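Local structure of peptidoglycan D,D-transpeptidase PbpA (Mycobacterium tuberculosis, 3UPN) at residues A[274-279]-A[359-364]; A[128-133]-A[430-435]. The protein probably catalyses the transpeptidation that cross-links peptidoglycan in the cell wall and takes part in regulating cell length. One frame throughout, in Å; residues are numbered along the deposited sequence.

Contact 1: residues A[274-279]-A[359-364]; sequences RAFGLD and RRAVSP
Ala361 sets its methyl over the ring of Phe276. The Ala361 CB lies 3.9 Å from the centroid of the Phe276 ring, only 7° off the ring normal. This is a CH-pi contact over the middle of one face. Val362 adds a second apolar touch, with its CG1 3.8 Å from Phe276 CE2. A chi1 of -67° puts CG1 of Val362 beside its backbone N, and this branch, not CG2, meets the ring. Ala275 and Ala361 also meet through their methyls, CB to CB at 4.4 Å. Helix 317-328 supplies further neighbours here: Ile323, Thr326 and Ile327 touch Phe276, and Thr326 also touches Ala361.

The backbone of 274-279 ends helix 266-275 with a Schellman motif. Gly277, at positive phi, is its C-prime residue. Gly277 N bonds to Arg274 O within the segment, and Leu278 N bonds to Ala273 O. The second segment leaves strand 357-360 and leads into helix 364-380, with Ser363 as N-cap. The contact thus joins a helix C-terminus to a strand-to-helix connection in the transpeptidase domain.

The polar part centres on Arg359, whose side chain reaches along this helix end. Its CD passes 3.6 Å from Ala275 O. Its guanidinium lays one face over Gly277, with Gly277 CA 3.8 Å above the plane and offset toward the rim. Arg359 NH1 comes within 3.0 Å of Arg274 O, but the angle is too poor for a hydrogen bond. Carbonyls at this helix end would nevertheless suit a positive group. The firmer anchor for Arg359 is NH2, bonded to Ser280 OG just beyond the first segment.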
ATOM      1  N   ARG A 274      13.265   2.025  11.460  1.00 41.86           N
ATOM      2  CA  ARG A 274      12.241   1.970  12.510  1.00 43.14           C
ATOM      3  C   ARG A 274      11.469   3.284  12.588  1.00 42.63           C
ATOM      4  O   ARG A 274      10.262   3.272  12.801  1.00 42.68           O
ATOM      5  CB  ARG A 274      12.850   1.665  13.886  1.00 43.94           C
ATOM      6  CG  ARG A 274      13.474   0.293  14.036  1.00 45.78           C
ATOM      7  CD  ARG A 274      13.807   0.008  15.504  1.00 48.42           C
ATOM      8  NE  ARG A 274      14.695   1.044  16.050  1.00 53.73           N
ATOM      9  CZ  ARG A 274      16.016   0.928  16.176  1.00 55.92           C
ATOM     10  NH1 ARG A 274      16.641  -0.193  15.821  1.00 57.18           N
ATOM     11  NH2 ARG A 274      16.719   1.942  16.663  1.00 57.48           N
ATOM     12  N   ALA A 275      12.159   4.416  12.423  1.00 42.22           N
ATOM     13  CA  ALA A 275      11.496   5.726  12.454  1.00 41.88           C
ATOM     14  C   ALA A 275      10.435   5.848  11.358  1.00 41.39           C
ATOM     15  O   ALA A 275       9.458   6.582  11.513  1.00 41.26           O
ATOM     16  CB  ALA A 275      12.524   6.872  12.360  1.00 42.29           C
ATOM     17  N   PHE A 276      10.631   5.098  10.271  1.00 40.80           N
ATOM     18  CA  PHE A 276       9.721   5.076   9.124  1.00 40.45           C
ATOM     19  C   PHE A 276       8.814   3.842   9.124  1.00 41.28           C
ATOM     20  O   PHE A 276       8.252   3.472   8.082  1.00 41.60           O
ATOM     21  CB  PHE A 276      10.505   5.130   7.804  1.00 39.51           C
ATOM     22  CG  PHE A 276      10.692   6.515   7.266  1.00 38.76           C
ATOM     23  CD1 PHE A 276       9.692   7.125   6.512  1.00 35.88           C
ATOM     24  CD2 PHE A 276      11.876   7.212   7.509  1.00 37.84           C
ATOM     25  CE1 PHE A 276       9.856   8.404   6.008  1.00 34.13           C
ATOM     26  CE2 PHE A 276      12.050   8.494   7.011  1.00 37.23           C
ATOM     27  CZ  PHE A 276      11.035   9.087   6.257  1.00 37.59           C
ATOM     28  N   GLY A 277       8.708   3.186  10.276  1.00 42.07           N
ATOM     29  CA  GLY A 277       7.731   2.146  10.474  1.00 42.77           C
ATOM     30  C   GLY A 277       8.168   0.726  10.231  1.00 43.60           C
ATOM     31  O   GLY A 277       7.337  -0.188  10.283  1.00 44.73           O
ATOM     32  N   LEU A 278       9.449   0.509   9.966  1.00 43.68           N
ATOM     33  CA  LEU A 278       9.932  -0.848   9.749  1.00 43.98           C
ATOM     34  C   LEU A 278      10.263  -1.488  11.073  1.00 45.09           C
ATOM     35  O   LEU A 278      10.750  -0.810  11.979  1.00 46.15           O
ATOM     36  CB  LEU A 278      11.157  -0.869   8.840  1.00 43.87           C
ATOM     37  CG  LEU A 278      10.912  -0.905   7.328  1.00 43.55           C
ATOM     38  CD1 LEU A 278      10.231   0.371   6.844  1.00 44.19           C
ATOM     39  CD2 LEU A 278      12.242  -1.104   6.625  1.00 44.11           C
ATOM     40  N   ASP A 279       9.994  -2.790  11.187  1.00 45.50           N
ATOM     41  CA  ASP A 279      10.255  -3.556  12.409  1.00 46.98           C
ATOM     42  C   ASP A 279       9.468  -2.975  13.573  1.00 47.09           C
ATOM     43  O   ASP A 279       9.900  -3.017  14.730  1.00 48.22           O
ATOM     44  CB  ASP A 279      11.757  -3.580  12.727  1.00 47.87           C
ATOM     45  CG  ASP A 279      12.548  -4.339  11.694  1.00 48.72           C
ATOM     46  OD1 ASP A 279      12.343  -5.568  11.580  1.00 49.22           O
ATOM     47  OD2 ASP A 279      13.367  -3.699  10.994  1.00 50.90           O
ATOM     48  N   ARG A 359       4.018   9.069  14.707  1.00 55.74           N
ATOM     49  CA  ARG A 359       5.336   9.505  15.170  1.00 55.47           C
ATOM     50  C   ARG A 359       5.956  10.471  14.169  1.00 53.45           C
ATOM     51  O   ARG A 359       5.523  10.540  13.014  1.00 52.62           O
ATOM     52  CB  ARG A 359       6.265   8.296  15.402  1.00 55.34           C
ATOM     53  CG  ARG A 359       6.698   7.565  14.143  1.00 55.64           C
ATOM     54  CD  ARG A 359       7.335   6.220  14.454  1.00 56.51           C
ATOM     55  NE  ARG A 359       6.457   5.119  14.060  1.00 61.09           N
ATOM     56  CZ  ARG A 359       6.750   3.824  14.176  1.00 63.37           C
ATOM     57  NH1 ARG A 359       7.917   3.430  14.687  1.00 64.61           N
ATOM     58  NH2 ARG A 359       5.861   2.916  13.783  1.00 63.35           N
ATOM     59  N   ARG A 360       6.951  11.232  14.622  1.00 52.20           N
ATOM     60  CA  ARG A 360       7.795  11.988  13.710  1.00 50.03           C
ATOM     61  C   ARG A 360       8.953  11.085  13.307  1.00 48.93           C
ATOM     62  O   ARG A 360       9.666  10.555  14.169  1.00 49.09           O
ATOM     63  CB  ARG A 360       8.290  13.302  14.331  1.00 50.97           C
ATOM     64  CG  ARG A 360       9.165  14.119  13.383  1.00 49.79           C
ATOM     65  CD  ARG A 360       9.522  15.518  13.914  1.00 50.39           C
ATOM     66  NE  ARG A 360       8.480  16.510  13.637  1.00 48.67           N
ATOM     67  CZ  ARG A 360       8.190  17.004  12.431  1.00 48.85           C
ATOM     68  NH1 ARG A 360       7.224  17.906  12.306  1.00 48.49           N
ATOM     69  NH2 ARG A 360       8.845  16.597  11.345  1.00 47.59           N
ATOM     70  N   ALA A 361       9.108  10.887  11.998  1.00 46.92           N
ATOM     71  CA  ALA A 361      10.197  10.084  11.459  1.00 45.47           C
ATOM     72  C   ALA A 361      11.450  10.943  11.244  1.00 44.96           C
ATOM     73  O   ALA A 361      12.566  10.545  11.602  1.00 45.20           O
ATOM     74  CB  ALA A 361       9.764   9.409  10.146  1.00 44.56           C
ATOM     75  N   VAL A 362      11.259  12.123  10.663  1.00 43.96           N
ATOM     76  CA  VAL A 362      12.365  13.032  10.355  1.00 43.08           C
ATOM     77  C   VAL A 362      11.931  14.462  10.541  1.00 43.47           C
ATOM     78  O   VAL A 362      10.720  14.750  10.548  1.00 43.05           O
ATOM     79  CB  VAL A 362      12.875  12.886   8.885  1.00 42.59           C
ATOM     80  CG1 VAL A 362      13.521  11.526   8.660  1.00 42.59           C
ATOM     81  CG2 VAL A 362      11.756  13.165   7.864  1.00 40.94           C
ATOM     82  N   SER A 363      12.928  15.351  10.668  1.00 43.30           N
ATOM     83  CA  SER A 363      12.717  16.787  10.861  1.00 43.64           C
ATOM     84  C   SER A 363      12.012  17.378   9.646  1.00 43.35           C
ATOM     85  O   SER A 363      12.054  16.775   8.572  1.00 42.95           O
ATOM     86  CB  SER A 363      14.065  17.501  11.089  1.00 43.90           C
ATOM     87  OG  SER A 363      14.898  17.379   9.952  1.00 43.22           O
ATOM     88  N   PRO A 364      11.327  18.530   9.809  1.00 43.92           N
ATOM     89  CA  PRO A 364      10.757  19.171   8.631  1.00 44.28           C
ATOM     90  C   PRO A 364      11.826  19.473   7.582  1.00 44.79           C
ATOM     91  O   PRO A 364      11.519  19.510   6.384  1.00 44.40           O
ATOM     92  CB  PRO A 364      10.162  20.467   9.185  1.00 45.33           C
ATOM     93  CG  PRO A 364       9.890  20.177  10.622  1.00 45.32           C
ATOM     94  CD  PRO A 364      10.995  19.259  11.050  1.00 45.07           C
TER

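Contact 2: residues A[128-133]-A[430-435]; sequences PCKGAV and LVENGA
Ala132 and Leu430 pair backbone to backbone at the tight end of this contact. They form an antiparallel hydrogen-bonded pair. Leu430 N gives a nearly straight bond to Ala132 O, 2.9 Å long and 178° at the hydrogen. The return bond runs from Ala132 N to Leu430 O at 3.0 Å. Their side chains share one face of the sheet, where Tyr189, His411 and Trp413 touch Leu430.

Gly131 and Val431 make the next, non-hydrogen-bonded pair. The strands come close here: Gly131 CA lies 3.3 Å from Leu430 O in a CA-H...O contact. Having no side chain, Gly131 lets that oxygen lie against its CA. Beyond this pair, Cys129 CB meets Val431 CG1 at 3.9 Å. Val431 CG1 is anti to its own N (chi1 -176°), which turns this branch to the cysteine. Cys129 SG is tied to Cys125 by a disulfide, and Ile449 of helix 446-458 touches both Cys129 and Val431.

The looser side is at Lys130 and Glu432, both partly exposed to solvent. Glu432 N still bonds to Lys130 O at 2.8 Å, but the bond is bent to 137°. Above it the Lys130 and Glu432 side chains cross at a slant, and Lys130 CG packs on the carboxylate carbon of Glu432. Lys130 NZ stays 4.3 Å from Glu432 OE1, beyond a salt bridge. The stronger partner of the carboxylate is Arg183, whose NE makes a salt bridge to Glu432 OE2. A type II turn from Val431 to Gly434 then carries the chain away.

Strands 131-136 and 425-431 are neighbours in the five-stranded antiparallel sheet with helices packed against it, the core of the penicillin-binding transpeptidase fold.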
ATOM      1  N   PRO A 128      -3.161  -7.632 -17.956  1.00 44.22           N
ATOM      2  CA  PRO A 128      -3.185  -7.409 -16.499  1.00 42.56           C
ATOM      3  C   PRO A 128      -1.851  -7.595 -15.745  1.00 42.38           C
ATOM      4  O   PRO A 128      -1.138  -8.581 -15.940  1.00 42.75           O
ATOM      5  CB  PRO A 128      -4.244  -8.412 -15.993  1.00 42.02           C
ATOM      6  CG  PRO A 128      -5.075  -8.773 -17.200  1.00 43.10           C
ATOM      7  CD  PRO A 128      -4.055  -8.741 -18.351  1.00 44.41           C
ATOM      8  N   CYS A 129      -1.530  -6.636 -14.880  1.00 41.55           N
ATOM      9  CA  CYS A 129      -0.438  -6.796 -13.913  1.00 41.23           C
ATOM     10  C   CYS A 129      -0.866  -7.573 -12.657  1.00 39.81           C
ATOM     11  O   CYS A 129      -1.997  -7.457 -12.206  1.00 38.98           O
ATOM     12  CB  CYS A 129       0.084  -5.429 -13.464  1.00 41.04           C
ATOM     13  SG  CYS A 129       0.540  -4.305 -14.781  1.00 44.73           S
ATOM     14  N   LYS A 130       0.065  -8.356 -12.120  1.00 39.56           N
ATOM     15  CA  LYS A 130       0.035  -8.859 -10.750  1.00 38.65           C
ATOM     16  C   LYS A 130       0.753  -7.854  -9.820  1.00 37.41           C
ATOM     17  O   LYS A 130       1.874  -7.426 -10.110  1.00 37.05           O
ATOM     18  CB  LYS A 130       0.755 -10.210 -10.693  1.00 40.11           C
ATOM     19  CG  LYS A 130       0.919 -10.831  -9.302  1.00 41.44           C
ATOM     20  CD  LYS A 130       0.866 -12.366  -9.370  1.00 47.21           C
ATOM     21  CE  LYS A 130       2.219 -12.985  -9.718  1.00 49.80           C
ATOM     22  NZ  LYS A 130       2.218 -14.449  -9.432  1.00 51.73           N
ATOM     23  N   GLY A 131       0.102  -7.486  -8.714  1.00 35.38           N
ATOM     24  CA  GLY A 131       0.691  -6.577  -7.726  1.00 34.16           C
ATOM     25  C   GLY A 131      -0.341  -5.812  -6.917  1.00 32.85           C
ATOM     26  O   GLY A 131      -1.462  -6.297  -6.669  1.00 31.66           O
ATOM     27  N   ALA A 132       0.033  -4.592  -6.541  1.00 32.00           N
ATOM     28  CA  ALA A 132      -0.759  -3.773  -5.624  1.00 30.91           C
ATOM     29  C   ALA A 132      -0.605  -2.266  -5.885  1.00 30.66           C
ATOM     30  O   ALA A 132       0.460  -1.811  -6.305  1.00 30.41           O
ATOM     31  CB  ALA A 132      -0.368  -4.111  -4.179  1.00 30.15           C
ATOM     32  N   VAL A 133      -1.690  -1.521  -5.675  1.00 30.06           N
ATOM     33  CA  VAL A 133      -1.669  -0.060  -5.627  1.00 29.81           C
ATOM     34  C   VAL A 133      -2.269   0.388  -4.271  1.00 29.84           C
ATOM     35  O   VAL A 133      -3.330  -0.095  -3.870  1.00 29.02           O
ATOM     36  CB  VAL A 133      -2.483   0.562  -6.779  1.00 30.04           C
ATOM     37  CG1 VAL A 133      -2.651   2.061  -6.587  1.00 29.54           C
ATOM     38  CG2 VAL A 133      -1.830   0.276  -8.132  1.00 30.94           C
ATOM     39  N   LEU A 430       3.240  -1.332  -6.882  1.00 30.07           N
ATOM     40  CA  LEU A 430       4.124  -2.461  -7.029  1.00 30.94           C
ATOM     41  C   LEU A 430       3.626  -3.360  -8.169  1.00 31.90           C
ATOM     42  O   LEU A 430       2.478  -3.823  -8.160  1.00 31.31           O
ATOM     43  CB  LEU A 430       4.245  -3.250  -5.735  1.00 30.36           C
ATOM     44  CG  LEU A 430       4.867  -4.624  -6.006  1.00 32.65           C
ATOM     45  CD1 LEU A 430       6.413  -4.609  -6.023  1.00 31.26           C
ATOM     46  CD2 LEU A 430       4.334  -5.639  -5.036  1.00 32.80           C
ATOM     47  N   VAL A 431       4.486  -3.584  -9.157  1.00 33.15           N
ATOM     48  CA  VAL A 431       4.159  -4.529 -10.232  1.00 34.33           C
ATOM     49  C   VAL A 431       5.093  -5.712 -10.078  1.00 36.07           C
ATOM     50  O   VAL A 431       6.296  -5.601 -10.359  1.00 36.18           O
ATOM     51  CB  VAL A 431       4.302  -3.899 -11.638  1.00 34.55           C
ATOM     52  CG1 VAL A 431       3.862  -4.911 -12.709  1.00 34.16           C
ATOM     53  CG2 VAL A 431       3.470  -2.609 -11.735  1.00 31.77           C
ATOM     54  N   GLU A 432       4.545  -6.835  -9.606  1.00 37.46           N
ATOM     55  CA  GLU A 432       5.330  -8.064  -9.475  1.00 40.73           C
ATOM     56  C   GLU A 432       5.882  -8.534 -10.827  1.00 43.01           C
ATOM     57  O   GLU A 432       5.116  -8.743 -11.754  1.00 43.70           O
ATOM     58  CB  GLU A 432       4.499  -9.178  -8.845  1.00 40.38           C
ATOM     59  CG  GLU A 432       4.292  -9.010  -7.369  1.00 41.49           C
ATOM     60  CD  GLU A 432       3.620 -10.203  -6.752  1.00 42.90           C
ATOM     61  OE1 GLU A 432       4.027 -11.348  -7.042  1.00 46.86           O
ATOM     62  OE2 GLU A 432       2.682  -9.999  -5.970  1.00 43.47           O
ATOM     63  N   ASN A 433       7.209  -8.672 -10.913  1.00 45.72           N
ATOM     64  CA  ASN A 433       7.943  -9.067 -12.132  1.00 48.52           C
ATOM     65  C   ASN A 433       7.902  -8.041 -13.278  1.00 49.56           C
ATOM     66  O   ASN A 433       8.197  -8.372 -14.438  1.00 50.73           O
ATOM     67  CB  ASN A 433       7.501 -10.465 -12.624  1.00 49.64           C
ATOM     68  CG  ASN A 433       7.397 -11.485 -11.488  1.00 51.82           C
ATOM     69  OD1 ASN A 433       6.306 -11.985 -11.188  1.00 55.76           O
ATOM     70  ND2 ASN A 433       8.521 -11.783 -10.845  1.00 52.82           N
ATOM     71  N   GLY A 434       7.575  -6.793 -12.951  1.00 49.70           N
ATOM     72  CA  GLY A 434       7.310  -5.772 -13.964  1.00 51.44           C
ATOM     73  C   GLY A 434       8.481  -4.939 -14.466  1.00 53.48           C
ATOM     74  O   GLY A 434       8.274  -3.981 -15.216  1.00 53.73           O
ATOM     75  N   ALA A 435       9.704  -5.277 -14.057  1.00 54.66           N
ATOM     76  CA  ALA A 435      10.863  -4.457 -14.420  1.00 56.74           C
ATOM     77  C   ALA A 435      11.382  -4.831 -15.802  1.00 59.08           C
ATOM     78  O   ALA A 435      11.528  -6.011 -16.114  1.00 59.92           O
ATOM     79  CB  ALA A 435      11.966  -4.589 -13.388  1.00 56.00           C
TER

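Overall arrangement
Both contacts lie in the transpeptidase domain but share no helix or strand. Their centres are 27 Å apart, on opposite sides of the centre of the chain. Contact 2 is buried and closes a long loop in sequence, within which contact 1 is nested. It is a pairing of two strands, held by backbone hydrogen bonds. Contact 1 is only partly buried and has no hydrogen bond across it. It relies on small apolar groups, an aromatic face and an arginine laid along a helix end. In contact 2 the Leu430 side chain is about 11 Å from that of Ser193, the probable acyl-ester nucleophile. Contact 1 lies away from that site.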